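Cytochrome c6 (Synechococcus sp., PDB 4EIE) carries a covalently bound heme c and probably serves as a small electron-transfer protein in photosynthetic electron transport. Local coordinates at residues Gly16-Gly21 and Gly56-Tyr61; Asn39-Thr42 and Ala46-Asn49; Asn49-Gly54 and Glu68-Val73. All blocks are in the same frame, centred on the assembly; numbering follows the deposited sequence.

Contact 1 (Gly16-Gly21 and Gly56-Tyr61); sequences GCHLNG and GNMSAY. With HEC (heme c), chain B.
H18 keeps CG beside its backbone N and anti to the carbonyl carbon (chi1 -62°), while M58 does the reverse, with CG anti to the backbone N (chi1 -178°), and its extended chain bends only at chi3. These torsions carry H18 NE2 and M58 SD to the two faces of the heme, where both bind the iron: H18 NE2 at 2.0 Å from FE, M58 SD at 2.3 Å. Across the metal, H18 NE2 and M58 SD lie 4.3 Å apart, practically the sum of those two bonds, so nitrogen, iron and sulfur are close to a straight line. The sulfur sits at the edge of the imidazole, near its plane, and the ring stands upright on the porphyrin. Little protein touches protein here; the heme fills the space between. C17 tethers one edge of it, SG bonded to HEC CAC (1.8 Å) in a thioether link, and its CB leans over one face of the H18 ring toward the rim. C14 supplies the second covalent attachment, completing the CXXCH motif. On the methionine side, Y61 lays its ring face over HEC CBB, which lies above the ring centre, and its OH reaches to 3.3 Å from HEC CMC. The far nitrogen of the imidazole, H18 ND1, is hydrogen-bonded to the carbonyl O of G22, which would help to fix the rotation of the ring about its axis to the iron. That bond would be expected to push electron density toward NE2 and make histidine a stronger donor, whereas the neutral thioether of M58 is a softer ligand. With both axial positions taken, the iron is six-coordinate, as suits a centre that passes electrons without binding a substrate.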
loop_
_atom_site.group_PDB
_atom_site.type_symbol
_atom_site.label_atom_id
_atom_site.label_comp_id
_atom_site.label_asym_id
_atom_site.label_seq_id
_atom_site.Cartn_x
_atom_site.Cartn_y
_atom_site.Cartn_z
ATOM N N GLY A 16 1.303 -3.308 -10.101
ATOM C CA GLY A 16 0.806 -4.446 -10.814
ATOM C C GLY A 16 -0.579 -4.851 -10.346
ATOM O O GLY A 16 -1.396 -5.312 -11.139
ATOM N N CYS A 17 -0.859 -4.694 -9.043
ATOM C CA CYS A 17 -2.154 -5.045 -8.500
ATOM C C CYS A 17 -2.983 -3.855 -8.079
ATOM O O CYS A 17 -4.206 -3.987 -7.968
ATOM C CB CYS A 17 -1.973 -5.940 -7.282
ATOM S SG CYS A 17 -1.111 -7.454 -7.793
ATOM N N HIS A 18 -2.337 -2.727 -7.809
ATOM C CA HIS A 18 -2.974 -1.597 -7.170
ATOM C C HIS A 18 -2.858 -0.306 -8.009
ATOM O O HIS A 18 -2.896 0.795 -7.458
ATOM C CB HIS A 18 -2.414 -1.301 -5.788
ATOM C CG HIS A 18 -2.585 -2.409 -4.785
ATOM N ND1 HIS A 18 -3.791 -2.850 -4.309
ATOM C CD2 HIS A 18 -1.649 -3.075 -4.065
ATOM C CE1 HIS A 18 -3.572 -3.732 -3.322
ATOM N NE2 HIS A 18 -2.288 -3.887 -3.132
ATOM N N LEU A 19 -2.737 -0.429 -9.337
ATOM C CA LEU A 19 -2.663 0.762 -10.174
ATOM C C LEU A 19 -3.832 1.691 -9.825
ATOM O O LEU A 19 -4.988 1.244 -9.706
ATOM C CB LEU A 19 -2.731 0.354 -11.629
ATOM C CG LEU A 19 -2.373 1.462 -12.614
ATOM C CD1 LEU A 19 -0.886 1.789 -12.554
ATOM C CD2 LEU A 19 -2.803 1.057 -14.039
ATOM N N ASN A 20 -3.528 2.990 -9.686
ATOM C CA ASN A 20 -4.559 3.984 -9.397
ATOM C C ASN A 20 -5.345 3.711 -8.148
ATOM O O ASN A 20 -6.466 4.181 -7.972
ATOM C CB ASN A 20 -5.476 4.218 -10.601
ATOM C CG ASN A 20 -4.724 4.690 -11.799
ATOM O OD1 ASN A 20 -3.858 5.584 -11.709
ATOM N ND2 ASN A 20 -5.048 4.126 -12.960
ATOM N N GLY A 21 -4.729 3.000 -7.221
ATOM C CA GLY A 21 -5.409 2.695 -5.963
ATOM C C GLY A 21 -6.378 1.576 -5.978
ATOM O O GLY A 21 -7.084 1.373 -5.002
ATOM N N GLY A 56 -2.514 -12.915 3.083
ATOM C CA GLY A 56 -3.316 -13.647 2.121
ATOM C C GLY A 56 -2.520 -13.725 0.839
ATOM O O GLY A 56 -1.350 -14.162 0.821
ATOM N N ASN A 57 -3.156 -13.323 -0.272
ATOM C CA ASN A 57 -2.518 -13.405 -1.551
ATOM C C ASN A 57 -1.546 -12.266 -1.845
ATOM O O ASN A 57 -0.948 -12.274 -2.908
ATOM C CB ASN A 57 -3.571 -13.574 -2.644
ATOM C CG ASN A 57 -4.271 -14.902 -2.552
ATOM O OD1 ASN A 57 -3.627 -15.929 -2.325
ATOM N ND2 ASN A 57 -5.588 -14.872 -2.686
ATOM N N MET A 58 -1.432 -11.284 -0.938
ATOM C CA MET A 58 -0.400 -10.262 -1.065
ATOM C C MET A 58 0.867 -10.744 -0.401
ATOM O O MET A 58 0.878 -11.142 0.771
ATOM C CB MET A 58 -0.852 -8.953 -0.438
ATOM C CG MET A 58 0.181 -7.849 -0.607
ATOM S SD MET A 58 -0.469 -6.277 -0.011
ATOM C CE MET A 58 1.067 -5.498 0.547
ATOM N N SER A 59 1.966 -10.664 -1.138
ATOM C CA SER A 59 3.265 -11.074 -0.623
ATOM C C SER A 59 3.702 -10.186 0.534
ATOM O O SER A 59 3.334 -9.027 0.652
ATOM C CB SER A 59 4.334 -10.849 -1.714
ATOM O OG SER A 59 4.185 -11.771 -2.773
ATOM N N ALA A 60 4.584 -10.747 1.335
ATOM C CA ALA A 60 5.427 -9.963 2.263
ATOM C C ALA A 60 6.504 -9.238 1.485
ATOM O O ALA A 60 7.102 -9.792 0.564
ATOM C CB ALA A 60 6.054 -10.912 3.257
ATOM N N TYR A 61 6.771 -8.006 1.870
ATOM C CA TYR A 61 7.858 -7.231 1.283
ATOM C C TYR A 61 8.985 -6.990 2.260
ATOM O O TYR A 61 9.982 -6.357 1.881
ATOM C CB TYR A 61 7.366 -5.904 0.676
ATOM C CG TYR A 61 6.474 -6.148 -0.518
ATOM C CD1 TYR A 61 5.138 -6.476 -0.370
ATOM C CD2 TYR A 61 6.998 -6.122 -1.805
ATOM C CE1 TYR A 61 4.348 -6.793 -1.455
ATOM C CE2 TYR A 61 6.219 -6.455 -2.900
ATOM C CZ TYR A 61 4.919 -6.792 -2.726
ATOM O OH TYR A 61 4.103 -7.169 -3.782
HETATM FE FE HEC B . -1.396 -4.998 -1.739
HETATM C CHA HEC B . -4.118 -5.354 0.225
HETATM C CHB HEC B . -0.599 -2.101 -0.128
HETATM C CHC HEC B . 1.540 -4.834 -3.454
HETATM C CHD HEC B . -2.376 -7.636 -3.598
HETATM N NA HEC B . -2.238 -3.927 -0.306
HETATM C C1A HEC B . -3.401 -4.204 0.373
HETATM C C2A HEC B . -3.706 -3.166 1.308
HETATM C C3A HEC B . -2.701 -2.248 1.221
HETATM C C4A HEC B . -1.782 -2.739 0.237
HETATM C CMA HEC B . -2.516 -0.983 2.012
HETATM C CAA HEC B . -4.936 -3.107 2.181
HETATM C CBA HEC B . -6.121 -2.545 1.401
HETATM C CGA HEC B . -7.435 -2.594 2.122
HETATM O O1A HEC B . -7.588 -3.269 3.142
HETATM O O2A HEC B . -8.447 -1.972 1.625
HETATM N NB HEC B . 0.170 -3.761 -1.767
HETATM C C1B HEC B . 0.311 -2.614 -1.047
HETATM C C2B HEC B . 1.584 -1.979 -1.335
HETATM C C3B HEC B . 2.221 -2.796 -2.191
HETATM C C4B HEC B . 1.310 -3.890 -2.482
HETATM C CMB HEC B . 2.028 -0.668 -0.797
HETATM C CAB HEC B . 3.605 -2.673 -2.838
HETATM C CBB HEC B . 4.723 -2.710 -1.866
HETATM N NC HEC B . -0.594 -6.054 -3.227
HETATM C C1C HEC B . 0.572 -5.776 -3.866
HETATM C C2C HEC B . 0.701 -6.578 -5.048
HETATM C C3C HEC B . -0.394 -7.343 -5.113
HETATM C C4C HEC B . -1.205 -7.037 -3.951
HETATM C CMC HEC B . 1.818 -6.398 -6.064
HETATM C CAC HEC B . -0.820 -8.333 -6.193
HETATM C CBC HEC B . 0.144 -9.395 -6.443
HETATM N ND HEC B . -2.925 -6.257 -1.689
HETATM C C1D HEC B . -3.145 -7.362 -2.486
HETATM C C2D HEC B . -4.199 -8.165 -2.022
HETATM C C3D HEC B . -4.665 -7.549 -0.870
HETATM C C4D HEC B . -3.905 -6.359 -0.713
HETATM C CMD HEC B . -4.677 -9.455 -2.617
HETATM C CAD HEC B . -5.733 -8.057 0.058
HETATM C CBD HEC B . -5.097 -8.774 1.244
HETATM C CGD HEC B . -6.193 -9.391 2.079
HETATM O O1D HEC B . -6.543 -10.556 1.906
HETATM O O2D HEC B . -6.823 -8.701 2.850
#

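Contact 2 (Asn39-Thr42 and Ala46-Asn49); sequences NGYT and AIAN. With HEC (heme c), chain B.
Y41 sets one edge of its ring against the first turn of helix 44-53, overlapping A46: Y41 CE1 comes to 3.6 Å from A46 O, near the ring plane, and CD1 touches the A46 methyl at 4.2 Å. The same methyl, A46 CB, rests 3.7 Å from G40 O, so the small side chain touches both the carbonyl of G40 and the tyrosine ring. Further back, Y41 CB meets I47 CG1 at 4.0 Å; with I47 CG1 beside its own backbone N (chi1 -64°), that branch swings toward the loop. G40, at positive phi, closes helix 33-39 with a Schellman motif, and Y41 follows at the centre of an inverse gamma turn. M36 packs against both Y41 and I47. Toward the heme, HEC CAA lies over one face of the Y41 ring, and Y41 CE2 stands 3.3 Å from propionate O1A. The tyrosine is modelled in two conformers, and these contacts belong to one of them. Nearby, K29, itself a heme-binding residue, is hydrogen-bonded to N39 OD1. With no hydrogen bond across the contact, adhesion rests on apolar packing and probably on a slightly positive C-H edge facing the carbonyl of A46, while propionate O1A lies obliquely to the ring.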
loop_
_atom_site.group_PDB
_atom_site.type_symbol
_atom_site.label_atom_id
_atom_site.label_comp_id
_atom_site.label_asym_id
_atom_site.label_seq_id
_atom_site.Cartn_x
_atom_site.Cartn_y
_atom_site.Cartn_z
ATOM N N ASN A 39 -10.922 -0.711 6.836
ATOM C CA ASN A 39 -9.935 -1.665 7.310
ATOM C C ASN A 39 -8.883 -1.068 8.224
ATOM O O ASN A 39 -8.019 -1.765 8.696
ATOM C CB ASN A 39 -9.372 -2.430 6.119
ATOM C CG ASN A 39 -10.351 -3.343 5.498
ATOM O OD1 ASN A 39 -10.611 -4.432 6.035
ATOM N ND2 ASN A 39 -10.850 -2.976 4.342
ATOM N N GLY A 40 -8.964 0.224 8.494
ATOM C CA GLY A 40 -8.061 0.863 9.438
ATOM C C GLY A 40 -6.702 1.196 8.918
ATOM O O GLY A 40 -5.784 1.507 9.712
ATOM N N TYR A 41 -6.493 1.186 7.600
ATOM C CA TYR A 41 -5.206 1.571 7.017
ATOM C C TYR A 41 -5.194 3.077 6.829
ATOM O O TYR A 41 -5.248 3.638 5.737
ATOM C CB TYR A 41 -5.022 0.844 5.672
ATOM C CG TYR A 41 -4.844 -0.629 5.864
ATOM C CD1 TYR A 41 -3.679 -1.115 6.426
ATOM C CD2 TYR A 41 -5.822 -1.560 5.537
ATOM C CE1 TYR A 41 -3.486 -2.460 6.638
ATOM C CE2 TYR A 41 -5.650 -2.897 5.795
ATOM C CZ TYR A 41 -4.494 -3.338 6.368
ATOM O OH TYR A 41 -4.326 -4.672 6.624
ATOM N N THR A 42 -5.064 3.748 7.975
ATOM C CA THR A 42 -5.214 5.183 8.111
ATOM C C THR A 42 -4.002 5.790 8.841
ATOM O O THR A 42 -4.038 6.947 9.253
ATOM C CB THR A 42 -6.499 5.523 8.825
ATOM O OG1 THR A 42 -6.437 4.904 10.116
ATOM C CG2 THR A 42 -7.711 5.070 8.084
ATOM N N ALA A 46 0.184 1.328 10.146
ATOM C CA ALA A 46 -0.717 0.256 9.763
ATOM C C ALA A 46 -0.366 -0.265 8.380
ATOM O O ALA A 46 -0.357 -1.473 8.131
ATOM C CB ALA A 46 -2.157 0.758 9.808
ATOM N N ILE A 47 -0.124 0.643 7.457
ATOM C CA ILE A 47 0.225 0.256 6.108
ATOM C C ILE A 47 1.567 -0.449 6.030
ATOM O O ILE A 47 1.700 -1.483 5.398
ATOM C CB ILE A 47 0.149 1.482 5.166
ATOM C CG1 ILE A 47 -1.274 2.015 5.077
ATOM C CG2 ILE A 47 0.668 1.144 3.764
ATOM C CD1 ILE A 47 -1.380 3.439 4.582
ATOM N N ALA A 48 2.560 0.113 6.734
ATOM C CA ALA A 48 3.887 -0.475 6.740
ATOM C C ALA A 48 3.857 -1.873 7.316
ATOM O O ALA A 48 4.555 -2.754 6.830
ATOM C CB ALA A 48 4.862 0.409 7.533
ATOM N N ASN A 49 3.046 -2.105 8.348
ATOM C CA ASN A 49 2.984 -3.460 8.922
ATOM C C ASN A 49 2.493 -4.447 7.894
ATOM O O ASN A 49 3.019 -5.566 7.791
ATOM C CB ASN A 49 2.092 -3.476 10.150
ATOM C CG ASN A 49 2.745 -2.836 11.371
ATOM O OD1 ASN A 49 3.938 -2.664 11.413
ATOM N ND2 ASN A 49 1.922 -2.523 12.361
HETATM FE FE HEC B . -1.396 -4.998 -1.739
HETATM C CHA HEC B . -4.118 -5.354 0.225
HETATM C CHB HEC B . -0.599 -2.101 -0.128
HETATM C CHC HEC B . 1.540 -4.834 -3.454
HETATM C CHD HEC B . -2.376 -7.636 -3.598
HETATM N NA HEC B . -2.238 -3.927 -0.306
HETATM C C1A HEC B . -3.401 -4.204 0.373
HETATM C C2A HEC B . -3.706 -3.166 1.308
HETATM C C3A HEC B . -2.701 -2.248 1.221
HETATM C C4A HEC B . -1.782 -2.739 0.237
HETATM C CMA HEC B . -2.516 -0.983 2.012
HETATM C CAA HEC B . -4.936 -3.107 2.181
HETATM C CBA HEC B . -6.121 -2.545 1.401
HETATM C CGA HEC B . -7.435 -2.594 2.122
HETATM O O1A HEC B . -7.588 -3.269 3.142
HETATM O O2A HEC B . -8.447 -1.972 1.625
HETATM N NB HEC B . 0.170 -3.761 -1.767
HETATM C C1B HEC B . 0.311 -2.614 -1.047
HETATM C C2B HEC B . 1.584 -1.979 -1.335
HETATM C C3B HEC B . 2.221 -2.796 -2.191
HETATM C C4B HEC B . 1.310 -3.890 -2.482
HETATM C CMB HEC B . 2.028 -0.668 -0.797
HETATM C CAB HEC B . 3.605 -2.673 -2.838
HETATM C CBB HEC B . 4.723 -2.710 -1.866
HETATM N NC HEC B . -0.594 -6.054 -3.227
HETATM C C1C HEC B . 0.572 -5.776 -3.866
HETATM C C2C HEC B . 0.701 -6.578 -5.048
HETATM C C3C HEC B . -0.394 -7.343 -5.113
HETATM C C4C HEC B . -1.205 -7.037 -3.951
HETATM C CMC HEC B . 1.818 -6.398 -6.064
HETATM C CAC HEC B . -0.820 -8.333 -6.193
HETATM C CBC HEC B . 0.144 -9.395 -6.443
HETATM N ND HEC B . -2.925 -6.257 -1.689
HETATM C C1D HEC B . -3.145 -7.362 -2.486
HETATM C C2D HEC B . -4.199 -8.165 -2.022
HETATM C C3D HEC B . -4.665 -7.549 -0.870
HETATM C C4D HEC B . -3.905 -6.359 -0.713
HETATM C CMD HEC B . -4.677 -9.455 -2.617
HETATM C CAD HEC B . -5.733 -8.057 0.058
HETATM C CBD HEC B . -5.097 -8.774 1.244
HETATM C CGD HEC B . -6.193 -9.391 2.079
HETATM O O1D HEC B . -6.543 -10.556 1.906
HETATM O O2D HEC B . -6.823 -8.701 2.850
#

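Contact 3 (Asn49-Gly54 and Glu68-Val73); sequences NLVTQG and EEIQAV. With HEC (heme c), chain B.
T52 OG1 is held at the flank of helix 44-53, hydrogen-bonded to the carbonyl O of A48 one turn back and topped by I70, whose CD1 and CG2 each lie 3.7 Å from it. A chi1 of -57° places the hydroxyl anti to its carbonyl carbon, facing back along the helix to A48, so its polarity is spent within its own helix and the partner from helix 67-82 can be purely aliphatic. The two side chains cross at about a right angle. Beside them V51 and I70 slide past each other in opposite directions, V51 CG1 touching I70 CG2 at 3.9 Å. The valine is two-sided: CG1, anti to the backbone N (chi1 170°), meets the isoleucine and also reaches the heme at CBB, while CG2 packs 3.5 Å from HEC CMB. Trimmed to an alanine here, the residue would probably leave gaps on both sides, with I70 CG2 and the heme methyl CMB each losing the valine methyl packed against it. One residue earlier, L50 CD2 also packs on the porphyrin, 3.2 Å from HEC C2A. I70 further touches A48 and L65, while V73 leans on I9 of helix 5-13. V51 thus bridges heme and helix 67-82, and that helix packs in turn on helix 5-13, the pairing of N- and C-terminal helices characteristic of the class I cytochrome c fold.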
loop_
_atom_site.group_PDB
_atom_site.type_symbol
_atom_site.label_atom_id
_atom_site.label_comp_id
_atom_site.label_asym_id
_atom_site.label_seq_id
_atom_site.Cartn_x
_atom_site.Cartn_y
_atom_site.Cartn_z
ATOM N N ASN A 49 3.046 -2.105 8.348
ATOM C CA ASN A 49 2.984 -3.460 8.922
ATOM C C ASN A 49 2.493 -4.447 7.894
ATOM O O ASN A 49 3.019 -5.566 7.791
ATOM C CB ASN A 49 2.092 -3.476 10.150
ATOM C CG ASN A 49 2.745 -2.836 11.371
ATOM O OD1 ASN A 49 3.938 -2.664 11.413
ATOM N ND2 ASN A 49 1.922 -2.523 12.361
ATOM N N LEU A 50 1.464 -4.098 7.132
ATOM C CA LEU A 50 0.929 -4.970 6.086
ATOM C C LEU A 50 1.961 -5.180 4.993
ATOM O O LEU A 50 2.173 -6.296 4.533
ATOM C CB LEU A 50 -0.324 -4.411 5.518
ATOM C CG LEU A 50 -0.910 -5.176 4.325
ATOM C CD1 LEU A 50 -1.174 -6.636 4.607
ATOM C CD2 LEU A 50 -2.114 -4.498 3.789
ATOM N N VAL A 51 2.590 -4.109 4.516
ATOM C CA VAL A 51 3.567 -4.266 3.443
ATOM C C VAL A 51 4.674 -5.171 3.891
ATOM O O VAL A 51 5.173 -5.996 3.128
ATOM C CB VAL A 51 4.085 -2.874 3.036
ATOM C CG1 VAL A 51 5.253 -2.994 2.105
ATOM C CG2 VAL A 51 2.954 -2.081 2.324
ATOM N N THR A 52 5.143 -5.022 5.135
ATOM C CA THR A 52 6.262 -5.800 5.631
ATOM C C THR A 52 5.900 -7.298 5.689
ATOM O O THR A 52 6.678 -8.152 5.253
ATOM C CB THR A 52 6.688 -5.280 6.996
ATOM O OG1 THR A 52 7.013 -3.906 6.896
ATOM C CG2 THR A 52 7.902 -6.009 7.504
ATOM N N GLN A 53 4.744 -7.595 6.293
ATOM C CA GLN A 53 4.386 -8.960 6.602
ATOM C C GLN A 53 3.616 -9.705 5.517
ATOM O O GLN A 53 3.603 -10.932 5.512
ATOM C CB GLN A 53 3.666 -9.046 7.905
ATOM C CG GLN A 53 3.379 -10.441 8.334
ATOM C CD GLN A 53 2.852 -10.551 9.700
ATOM O OE1 GLN A 53 2.624 -9.550 10.357
ATOM N NE2 GLN A 53 2.654 -11.757 10.127
ATOM N N GLY A 54 2.973 -8.963 4.636
ATOM C CA GLY A 54 2.059 -9.564 3.672
ATOM C C GLY A 54 0.761 -10.011 4.322
ATOM O O GLY A 54 0.611 -9.976 5.543
ATOM N N GLU A 68 13.314 1.648 5.015
ATOM C CA GLU A 68 13.124 2.997 4.538
ATOM C C GLU A 68 12.220 3.017 3.336
ATOM O O GLU A 68 11.357 3.881 3.226
ATOM C CB GLU A 68 14.450 3.691 4.235
ATOM C CG GLU A 68 14.374 5.114 3.742
ATOM C CD GLU A 68 13.980 5.307 2.287
ATOM O OE1 GLU A 68 14.237 4.452 1.400
ATOM O OE2 GLU A 68 13.439 6.413 2.006
ATOM N N GLU A 69 12.380 2.069 2.427
ATOM C CA GLU A 69 11.518 1.987 1.248
ATOM C C GLU A 69 10.073 1.696 1.679
ATOM O O GLU A 69 9.136 2.244 1.118
ATOM C CB GLU A 69 11.981 0.897 0.304
ATOM C CG GLU A 69 13.220 1.293 -0.502
ATOM C CD GLU A 69 13.783 0.126 -1.308
ATOM O OE1 GLU A 69 13.985 -0.972 -0.759
ATOM O OE2 GLU A 69 14.051 0.322 -2.521
ATOM N N ILE A 70 9.895 0.800 2.630
ATOM C CA ILE A 70 8.565 0.476 3.134
ATOM C C ILE A 70 7.901 1.705 3.762
ATOM O O ILE A 70 6.743 1.985 3.512
ATOM C CB ILE A 70 8.598 -0.743 4.044
ATOM C CG1 ILE A 70 8.996 -1.987 3.265
ATOM C CG2 ILE A 70 7.262 -0.896 4.761
ATOM C CD1 ILE A 70 9.256 -3.228 4.090
ATOM N N GLN A 71 8.668 2.471 4.522
ATOM C CA GLN A 71 8.114 3.705 5.068
ATOM C C GLN A 71 7.712 4.654 3.965
ATOM O O GLN A 71 6.643 5.264 4.055
ATOM C CB GLN A 71 9.094 4.396 6.027
ATOM C CG GLN A 71 9.356 3.661 7.289
ATOM C CD GLN A 71 8.165 3.559 8.189
ATOM O OE1 GLN A 71 7.727 2.448 8.526
ATOM N NE2 GLN A 71 7.594 4.677 8.534
ATOM N N ALA A 72 8.568 4.817 2.954
ATOM C CA ALA A 72 8.265 5.767 1.933
ATOM C C ALA A 72 7.010 5.384 1.129
ATOM O O ALA A 72 6.160 6.221 0.857
ATOM C CB ALA A 72 9.450 5.941 0.992
ATOM N N VAL A 73 6.912 4.121 0.737
ATOM C CA VAL A 73 5.747 3.711 -0.046
ATOM C C VAL A 73 4.475 3.771 0.836
ATOM O O VAL A 73 3.394 4.052 0.339
ATOM C CB VAL A 73 5.951 2.362 -0.717
ATOM C CG1 VAL A 73 5.875 1.161 0.248
ATOM C CG2 VAL A 73 4.948 2.189 -1.849
HETATM FE FE HEC B . -1.396 -4.998 -1.739
HETATM C CHA HEC B . -4.118 -5.354 0.225
HETATM C CHB HEC B . -0.599 -2.101 -0.128
HETATM C CHC HEC B . 1.540 -4.834 -3.454
HETATM C CHD HEC B . -2.376 -7.636 -3.598
HETATM N NA HEC B . -2.238 -3.927 -0.306
HETATM C C1A HEC B . -3.401 -4.204 0.373
HETATM C C2A HEC B . -3.706 -3.166 1.308
HETATM C C3A HEC B . -2.701 -2.248 1.221
HETATM C C4A HEC B . -1.782 -2.739 0.237
HETATM C CMA HEC B . -2.516 -0.983 2.012
HETATM C CAA HEC B . -4.936 -3.107 2.181
HETATM C CBA HEC B . -6.121 -2.545 1.401
HETATM C CGA HEC B . -7.435 -2.594 2.122
HETATM O O1A HEC B . -7.588 -3.269 3.142
HETATM O O2A HEC B . -8.447 -1.972 1.625
HETATM N NB HEC B . 0.170 -3.761 -1.767
HETATM C C1B HEC B . 0.311 -2.614 -1.047
HETATM C C2B HEC B . 1.584 -1.979 -1.335
HETATM C C3B HEC B . 2.221 -2.796 -2.191
HETATM C C4B HEC B . 1.310 -3.890 -2.482
HETATM C CMB HEC B . 2.028 -0.668 -0.797
HETATM C CAB HEC B . 3.605 -2.673 -2.838
HETATM C CBB HEC B . 4.723 -2.710 -1.866
HETATM N NC HEC B . -0.594 -6.054 -3.227
HETATM C C1C HEC B . 0.572 -5.776 -3.866
HETATM C C2C HEC B . 0.701 -6.578 -5.048
HETATM C C3C HEC B . -0.394 -7.343 -5.113
HETATM C C4C HEC B . -1.205 -7.037 -3.951
HETATM C CMC HEC B . 1.818 -6.398 -6.064
HETATM C CAC HEC B . -0.820 -8.333 -6.193
HETATM C CBC HEC B . 0.144 -9.395 -6.443
HETATM N ND HEC B . -2.925 -6.257 -1.689
HETATM C C1D HEC B . -3.145 -7.362 -2.486
HETATM C C2D HEC B . -4.199 -8.165 -2.022
HETATM C C3D HEC B . -4.665 -7.549 -0.870
HETATM C C4D HEC B . -3.905 -6.359 -0.713
HETATM C CMD HEC B . -4.677 -9.455 -2.617
HETATM C CAD HEC B . -5.733 -8.057 0.058
HETATM C CBD HEC B . -5.097 -8.774 1.244
HETATM C CGD HEC B . -6.193 -9.391 2.079
HETATM O O1D HEC B . -6.543 -10.556 1.906
HETATM O O2D HEC B . -6.823 -8.701 2.850
#

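From the N terminus, the chain passes through helix 5-13 into helix 15-18, where contact 1 begins; it closes the longest loop, 34 residues, by bringing 56-61 to the opposite face of the heme. Contact 2 lies wholly within that loop, folding 39-42 back on 46-49 across just three residues. Contact 3 starts at N49, which it shares with contact 2, and ends on helix 67-82 beyond the methionine loop, so it crosses contact 1. The two meet where Y61 N probably donates a hydrogen bond to V51 O at 2.9 Å. Contacts 2 and 3 both use helix 44-53, and all three touch the heme, gathering helices and loops around it.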